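Flavohemoprotein (Vibrio cholerae O1 biovar El Tor, PDB 4EH1) probably detoxifies nitric oxide, using O2 and NAD(P)H to oxidise it to nitrate, with this piece being its FAD- and NAD(P)H-binding reductase domain. Local coordinates at residues Tyr110-Ser121 / Leu197-Cys207. Sequence-based numbering, arbitrary orientation.
Sequences YVERERPVVLIS and LPIEDGDFYLC
The phenolic OH of Y205 is gripped by the backbone N of V111, which donates to it over 3.0 Å in a nearly straight bond (175°), and by two water molecules. One of these waters also lies between V111 O and D203 OD2, linking the tyrosine to the aspartate. Leaning from its strand towards the 110-115 loop with CG beside its own backbone N (chi1 -70°), the Y205 ring meets Y110 obliquely, Y205 CZ lying 3.6 Å from Y110 CD1; H231 stacks on it. The D203 carboxylate is shared by two arginines. R115 NH1 comes to the syn side of D203 OD1 at 2.7 Å, whereas R113 NH1 reaches D203 OD2 at 3.1 Å from above the carboxylate plane, and both guanidinium planes stand steeply to it. H231 also binds OD1, so the buried charge is probably well compensated. Beyond this network, strands 117-121 and 203-207 run parallel as neighbours in the central sheet of the NAD-binding domain, whose 3-2-1-4-5 strand order is that of the ferredoxin reductase family. Five backbone hydrogen bonds run along the pair, from D203 N to P116 O, just ahead of the first strand, through to C207 N to I120 O. On the sheet face of V118 and F204, the two side chains lie side by side, V118 CB 3.6 Å from F204 CD2, while V118 CG2 presses on P198 CD at 3.5 Å.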
ATOM      1  N   TYR A 110     -10.461  -2.128 -24.909  1.00 27.64           N
ATOM      2  CA  TYR A 110     -11.191  -1.029 -25.474  1.00 24.79           C
ATOM      3  C   TYR A 110     -10.758  -0.793 -26.931  1.00 29.92           C
ATOM      4  O   TYR A 110      -9.567  -0.765 -27.251  1.00 31.84           O
ATOM      5  CB  TYR A 110     -10.964   0.230 -24.648  1.00 21.99           C
ATOM      6  CG  TYR A 110     -11.612   1.417 -25.278  1.00 27.96           C
ATOM      7  CD1 TYR A 110     -12.964   1.633 -25.117  1.00 28.17           C
ATOM      8  CD2 TYR A 110     -10.889   2.295 -26.065  1.00 29.70           C
ATOM      9  CE1 TYR A 110     -13.586   2.672 -25.691  1.00 32.71           C
ATOM     10  CE2 TYR A 110     -11.512   3.377 -26.656  1.00 38.43           C
ATOM     11  CZ  TYR A 110     -12.875   3.554 -26.459  1.00 38.57           C
ATOM     12  OH  TYR A 110     -13.565   4.616 -27.011  1.00 38.05           O
ATOM     13  N   VAL A 111     -11.730  -0.599 -27.810  1.00 28.61           N
ATOM     14  CA  VAL A 111     -11.411  -0.212 -29.189  1.00 29.27           C
ATOM     15  C   VAL A 111     -12.167   1.077 -29.503  1.00 34.03           C
ATOM     16  O   VAL A 111     -13.383   1.161 -29.274  1.00 34.48           O
ATOM     17  CB  VAL A 111     -11.778  -1.304 -30.176  1.00 36.59           C
ATOM     18  CG1 VAL A 111     -11.662  -0.788 -31.622  1.00 37.76           C
ATOM     19  CG2 VAL A 111     -10.898  -2.527 -29.945  1.00 28.28           C
ATOM     20  N   GLU A 112     -11.441   2.091 -29.967  1.00 34.06           N
ATOM     21  CA  GLU A 112     -12.052   3.388 -30.272  1.00 30.72           C
ATOM     22  C   GLU A 112     -12.994   3.267 -31.465  1.00 31.20           C
ATOM     23  O   GLU A 112     -12.591   2.915 -32.582  1.00 35.36           O
ATOM     24  CB  GLU A 112     -10.991   4.471 -30.537  1.00 32.28           C
ATOM     25  CG  GLU A 112     -11.601   5.888 -30.681  1.00 37.25           C
ATOM     26  CD  GLU A 112     -12.577   6.229 -29.526  1.00 47.40           C
ATOM     27  OE1 GLU A 112     -13.776   6.529 -29.775  1.00 41.75           O
ATOM     28  OE2 GLU A 112     -12.145   6.185 -28.356  1.00 47.04           O
ATOM     29  N   ARG A 113     -14.262   3.563 -31.226  1.00 33.68           N
ATOM     30  CA  ARG A 113     -15.236   3.497 -32.308  1.00 39.65           C
ATOM     31  C   ARG A 113     -16.077   4.767 -32.394  1.00 39.25           C
ATOM     32  O   ARG A 113     -17.096   4.800 -33.103  1.00 33.74           O
ATOM     33  CB  ARG A 113     -16.141   2.270 -32.129  1.00 42.98           C
ATOM     34  CG  ARG A 113     -15.414   0.931 -32.249  1.00 42.57           C
ATOM     35  CD  ARG A 113     -16.401  -0.225 -32.372  1.00 45.64           C
ATOM     36  NE  ARG A 113     -15.749  -1.534 -32.259  1.00 47.37           N
ATOM     37  CZ  ARG A 113     -15.366  -2.072 -31.099  1.00 47.40           C
ATOM     38  NH1 ARG A 113     -15.563  -1.411 -29.958  1.00 46.73           N
ATOM     39  NH2 ARG A 113     -14.786  -3.264 -31.074  1.00 48.15           N
ATOM     40  N   GLU A 114     -15.650   5.805 -31.671  1.00 30.18           N
ATOM     41  CA  GLU A 114     -16.345   7.091 -31.675  1.00 30.70           C
ATOM     42  C   GLU A 114     -17.782   6.938 -31.237  1.00 33.25           C
ATOM     43  O   GLU A 114     -18.666   7.596 -31.760  1.00 36.33           O
ATOM     44  CB  GLU A 114     -16.254   7.765 -33.062  1.00 32.99           C
ATOM     45  CG  GLU A 114     -14.865   8.341 -33.317  1.00 35.43           C
ATOM     46  CD  GLU A 114     -14.717   9.105 -34.629  1.00 58.01           C
ATOM     47  OE1 GLU A 114     -15.742   9.616 -35.139  1.00 67.88           O
ATOM     48  OE2 GLU A 114     -13.559   9.203 -35.137  1.00 61.24           O
ATOM     49  N   ARG A 115     -18.008   6.034 -30.295  1.00 33.91           N
ATOM     50  CA  ARG A 115     -19.322   5.885 -29.684  1.00 35.53           C
ATOM     51  C   ARG A 115     -19.214   6.346 -28.247  1.00 32.56           C
ATOM     52  O   ARG A 115     -18.130   6.365 -27.687  1.00 31.99           O
ATOM     53  CB  ARG A 115     -19.750   4.415 -29.680  1.00 33.39           C
ATOM     54  CG  ARG A 115     -19.952   3.790 -31.060  1.00 31.88           C
ATOM     55  CD  ARG A 115     -20.013   2.274 -30.904  1.00 32.10           C
ATOM     56  NE  ARG A 115     -20.257   1.605 -32.162  1.00 38.77           N
ATOM     57  CZ  ARG A 115     -20.061   0.307 -32.387  1.00 45.17           C
ATOM     58  NH1 ARG A 115     -19.621  -0.486 -31.419  1.00 47.94           N
ATOM     59  NH2 ARG A 115     -20.310  -0.201 -33.594  1.00 41.85           N
ATOM     60  N   PRO A 116     -20.345   6.705 -27.642  1.00 27.45           N
ATOM     61  CA  PRO A 116     -20.340   6.902 -26.191  1.00 29.86           C
ATOM     62  C   PRO A 116     -19.973   5.577 -25.520  1.00 32.96           C
ATOM     63  O   PRO A 116     -20.237   4.498 -26.058  1.00 31.84           O
ATOM     64  CB  PRO A 116     -21.779   7.303 -25.874  1.00 25.07           C
ATOM     65  CG  PRO A 116     -22.377   7.706 -27.147  1.00 29.19           C
ATOM     66  CD  PRO A 116     -21.649   6.999 -28.247  1.00 29.21           C
ATOM     67  N   VAL A 117     -19.357   5.671 -24.352  1.00 29.09           N
ATOM     68  CA  VAL A 117     -18.756   4.507 -23.725  1.00 28.31           C
ATOM     69  C   VAL A 117     -19.313   4.297 -22.321  1.00 32.10           C
ATOM     70  O   VAL A 117     -19.287   5.229 -21.496  1.00 28.59           O
ATOM     71  CB  VAL A 117     -17.199   4.665 -23.651  1.00 28.50           C
ATOM     72  CG1 VAL A 117     -16.591   3.616 -22.738  1.00 25.75           C
ATOM     73  CG2 VAL A 117     -16.607   4.527 -25.021  1.00 27.85           C
ATOM     74  N   VAL A 118     -19.828   3.088 -22.055  1.00 26.98           N
ATOM     75  CA  VAL A 118     -20.241   2.741 -20.694  1.00 24.66           C
ATOM     76  C   VAL A 118     -19.327   1.659 -20.099  1.00 26.61           C
ATOM     77  O   VAL A 118     -19.126   0.597 -20.692  1.00 26.99           O
ATOM     78  CB  VAL A 118     -21.761   2.375 -20.608  1.00 24.84           C
ATOM     79  CG1 VAL A 118     -22.173   2.123 -19.173  1.00 24.91           C
ATOM     80  CG2 VAL A 118     -22.626   3.518 -21.138  1.00 21.97           C
ATOM     81  N   LEU A 119     -18.737   1.950 -18.945  1.00 22.91           N
ATOM     82  CA  LEU A 119     -17.906   0.968 -18.253  1.00 23.29           C
ATOM     83  C   LEU A 119     -18.693   0.507 -17.019  1.00 31.61           C
ATOM     84  O   LEU A 119     -19.152   1.331 -16.224  1.00 23.95           O
ATOM     85  CB  LEU A 119     -16.574   1.579 -17.799  1.00 21.15           C
ATOM     86  CG  LEU A 119     -15.772   2.337 -18.861  1.00 27.98           C
ATOM     87  CD1 LEU A 119     -14.447   2.838 -18.307  1.00 28.23           C
ATOM     88  CD2 LEU A 119     -15.553   1.449 -20.098  1.00 26.47           C
ATOM     89  N   ILE A 120     -18.821  -0.807 -16.866  1.00 26.55           N
ATOM     90  CA  ILE A 120     -19.590  -1.409 -15.793  1.00 28.47           C
ATOM     91  C   ILE A 120     -18.776  -2.518 -15.161  1.00 26.04           C
ATOM     92  O   ILE A 120     -18.346  -3.457 -15.834  1.00 26.17           O
ATOM     93  CB  ILE A 120     -20.894  -2.048 -16.320  1.00 29.35           C
ATOM     94  CG1 ILE A 120     -21.668  -1.044 -17.185  1.00 29.32           C
ATOM     95  CG2 ILE A 120     -21.759  -2.581 -15.145  1.00 20.23           C
ATOM     96  CD1 ILE A 120     -22.956  -1.620 -17.825  1.00 25.09           C
ATOM     97  N   SER A 121     -18.584  -2.431 -13.859  1.00 20.44           N
ATOM     98  CA  SER A 121     -17.860  -3.487 -13.168  1.00 23.71           C
ATOM     99  C   SER A 121     -18.260  -3.582 -11.707  1.00 26.37           C
ATOM    100  O   SER A 121     -18.906  -2.672 -11.177  1.00 28.27           O
ATOM    101  CB  SER A 121     -16.353  -3.231 -13.259  1.00 24.49           C
ATOM    102  OG  SER A 121     -16.042  -1.952 -12.739  1.00 27.35           O
ATOM    103  N   LEU A 197     -28.650   6.513 -20.176  1.00 28.06           N
ATOM    104  CA  LEU A 197     -27.611   5.691 -20.795  1.00 26.80           C
ATOM    105  C   LEU A 197     -27.725   5.678 -22.324  1.00 30.53           C
ATOM    106  O   LEU A 197     -28.828   5.712 -22.875  1.00 29.88           O
ATOM    107  CB  LEU A 197     -27.750   4.231 -20.318  1.00 30.46           C
ATOM    108  CG  LEU A 197     -27.430   3.870 -18.861  1.00 33.63           C
ATOM    109  CD1 LEU A 197     -27.721   2.411 -18.642  1.00 37.75           C
ATOM    110  CD2 LEU A 197     -25.981   4.186 -18.488  1.00 28.92           C
ATOM    111  N   PRO A 198     -26.587   5.545 -23.018  1.00 30.35           N
ATOM    112  CA  PRO A 198     -26.625   5.552 -24.488  1.00 29.34           C
ATOM    113  C   PRO A 198     -26.934   4.162 -25.006  1.00 32.94           C
ATOM    114  O   PRO A 198     -26.090   3.502 -25.606  1.00 28.66           O
ATOM    115  CB  PRO A 198     -25.202   5.968 -24.867  1.00 27.90           C
ATOM    116  CG  PRO A 198     -24.362   5.415 -23.742  1.00 29.69           C
ATOM    117  CD  PRO A 198     -25.211   5.484 -22.492  1.00 28.21           C
ATOM    118  N   ILE A 199     -28.160   3.731 -24.755  1.00 36.25           N
ATOM    119  CA  ILE A 199     -28.628   2.402 -25.111  1.00 35.87           C
ATOM    120  C   ILE A 199     -28.463   2.136 -26.619  1.00 40.23           C
ATOM    121  O   ILE A 199     -27.963   1.086 -27.031  1.00 35.88           O
ATOM    122  CB  ILE A 199     -30.123   2.257 -24.707  1.00 38.52           C
ATOM    123  CG1 ILE A 199     -30.295   2.447 -23.189  1.00 35.59           C
ATOM    124  CG2 ILE A 199     -30.711   0.920 -25.203  1.00 36.10           C
ATOM    125  CD1 ILE A 199     -29.476   1.444 -22.346  1.00 27.04           C
ATOM    126  N   GLU A 200     -28.877   3.089 -27.446  1.00 45.14           N
ATOM    127  CA  GLU A 200     -28.898   2.856 -28.897  1.00 49.95           C
ATOM    128  C   GLU A 200     -27.506   2.888 -29.533  1.00 47.02           C
ATOM    129  O   GLU A 200     -27.217   2.104 -30.423  1.00 45.06           O
ATOM    130  CB  GLU A 200     -29.827   3.847 -29.606  1.00 58.21           C
ATOM    131  CG  GLU A 200     -31.294   3.749 -29.189  1.00 76.90           C
ATOM    132  CD  GLU A 200     -31.983   2.458 -29.649  1.00 90.48           C
ATOM    133  OE1 GLU A 200     -31.741   2.019 -30.801  1.00 97.68           O
ATOM    134  OE2 GLU A 200     -32.774   1.888 -28.857  1.00 90.24           O
ATOM    135  N   ASP A 201     -26.636   3.780 -29.065  1.00 39.56           N
ATOM    136  CA  ASP A 201     -25.367   3.971 -29.740  1.00 40.25           C
ATOM    137  C   ASP A 201     -24.147   3.545 -28.941  1.00 38.75           C
ATOM    138  O   ASP A 201     -23.073   3.393 -29.504  1.00 42.74           O
ATOM    139  CB  ASP A 201     -25.209   5.437 -30.144  1.00 44.80           C
ATOM    140  CG  ASP A 201     -26.245   5.871 -31.154  1.00 57.31           C
ATOM    141  OD1 ASP A 201     -26.464   5.139 -32.140  1.00 58.65           O
ATOM    142  OD2 ASP A 201     -26.855   6.945 -30.963  1.00 69.66           O
ATOM    143  N   GLY A 202     -24.287   3.391 -27.630  1.00 35.54           N
ATOM    144  CA  GLY A 202     -23.118   3.171 -26.796  1.00 27.66           C
ATOM    145  C   GLY A 202     -22.394   1.840 -26.941  1.00 29.26           C
ATOM    146  O   GLY A 202     -22.981   0.835 -27.339  1.00 29.19           O
ATOM    147  N   ASP A 203     -21.099   1.844 -26.626  1.00 27.84           N
ATOM    148  CA  ASP A 203     -20.362   0.609 -26.370  1.00 29.48           C
ATOM    149  C   ASP A 203     -20.371   0.331 -24.863  1.00 27.81           C
ATOM    150  O   ASP A 203     -19.970   1.186 -24.074  1.00 27.70           O
ATOM    151  CB  ASP A 203     -18.909   0.729 -26.824  1.00 32.11           C
ATOM    152  CG  ASP A 203     -18.678   0.173 -28.221  1.00 41.87           C
ATOM    153  OD1 ASP A 203     -19.467  -0.674 -28.687  1.00 43.71           O
ATOM    154  OD2 ASP A 203     -17.677   0.571 -28.848  1.00 42.72           O
ATOM    155  N   PHE A 204     -20.781  -0.874 -24.481  1.00 27.75           N
ATOM    156  CA  PHE A 204     -20.863  -1.270 -23.075  1.00 29.17           C
ATOM    157  C   PHE A 204     -19.767  -2.279 -22.764  1.00 32.53           C
ATOM    158  O   PHE A 204     -19.760  -3.380 -23.314  1.00 29.82           O
ATOM    159  CB  PHE A 204     -22.257  -1.862 -22.763  1.00 22.47           C
ATOM    160  CG  PHE A 204     -23.366  -0.852 -22.883  1.00 22.88           C
ATOM    161  CD1 PHE A 204     -23.801  -0.425 -24.136  1.00 26.11           C
ATOM    162  CD2 PHE A 204     -23.944  -0.300 -21.747  1.00 21.95           C
ATOM    163  CE1 PHE A 204     -24.809   0.549 -24.262  1.00 29.35           C
ATOM    164  CE2 PHE A 204     -24.935   0.675 -21.845  1.00 28.74           C
ATOM    165  CZ  PHE A 204     -25.370   1.111 -23.104  1.00 27.55           C
ATOM    166  N   TYR A 205     -18.837  -1.890 -21.895  1.00 25.45           N
ATOM    167  CA  TYR A 205     -17.774  -2.786 -21.467  1.00 31.34           C
ATOM    168  C   TYR A 205     -18.053  -3.215 -20.035  1.00 32.16           C
ATOM    169  O   TYR A 205     -18.321  -2.372 -19.168  1.00 29.34           O
ATOM    170  CB  TYR A 205     -16.407  -2.079 -21.541  1.00 26.12           C
ATOM    171  CG  TYR A 205     -15.921  -1.805 -22.952  1.00 28.88           C
ATOM    172  CD1 TYR A 205     -16.368  -0.682 -23.671  1.00 30.60           C
ATOM    173  CD2 TYR A 205     -14.986  -2.629 -23.553  1.00 27.07           C
ATOM    174  CE1 TYR A 205     -15.902  -0.422 -24.985  1.00 31.60           C
ATOM    175  CE2 TYR A 205     -14.515  -2.380 -24.867  1.00 32.67           C
ATOM    176  CZ  TYR A 205     -14.976  -1.270 -25.571  1.00 36.14           C
ATOM    177  OH  TYR A 205     -14.505  -1.016 -26.858  1.00 46.62           O
ATOM    178  N   LEU A 206     -17.976  -4.517 -19.789  1.00 29.79           N
ATOM    179  CA  LEU A 206     -18.383  -5.123 -18.521  1.00 27.81           C
ATOM    180  C   LEU A 206     -17.284  -6.014 -17.944  1.00 30.79           C
ATOM    181  O   LEU A 206     -16.710  -6.829 -18.663  1.00 34.28           O
ATOM    182  CB  LEU A 206     -19.581  -6.047 -18.760  1.00 34.33           C
ATOM    183  CG  LEU A 206     -20.984  -5.479 -18.968  1.00 41.00           C
ATOM    184  CD1 LEU A 206     -21.059  -4.428 -20.067  1.00 40.24           C
ATOM    185  CD2 LEU A 206     -21.912  -6.606 -19.293  1.00 41.50           C
ATOM    186  N   CYS A 207     -17.013  -5.910 -16.645  1.00 26.78           N
ATOM    187  CA  CYS A 207     -16.062  -6.830 -16.030  1.00 26.06           C
ATOM    188  C   CYS A 207     -16.406  -7.162 -14.594  1.00 31.05           C
ATOM    189  O   CYS A 207     -16.638  -6.262 -13.780  1.00 29.33           O
ATOM    190  CB  CYS A 207     -14.644  -6.252 -16.036  1.00 25.26           C
ATOM    191  SG  CYS A 207     -13.416  -7.431 -15.340  1.00 39.93           S
TER
HETATM  192  O   HOH W   1     -15.577   1.531 -28.006  1.00 43.50           O
HETATM  193  O   HOH W   2     -14.035  -3.888 -27.895  1.00 47.51           O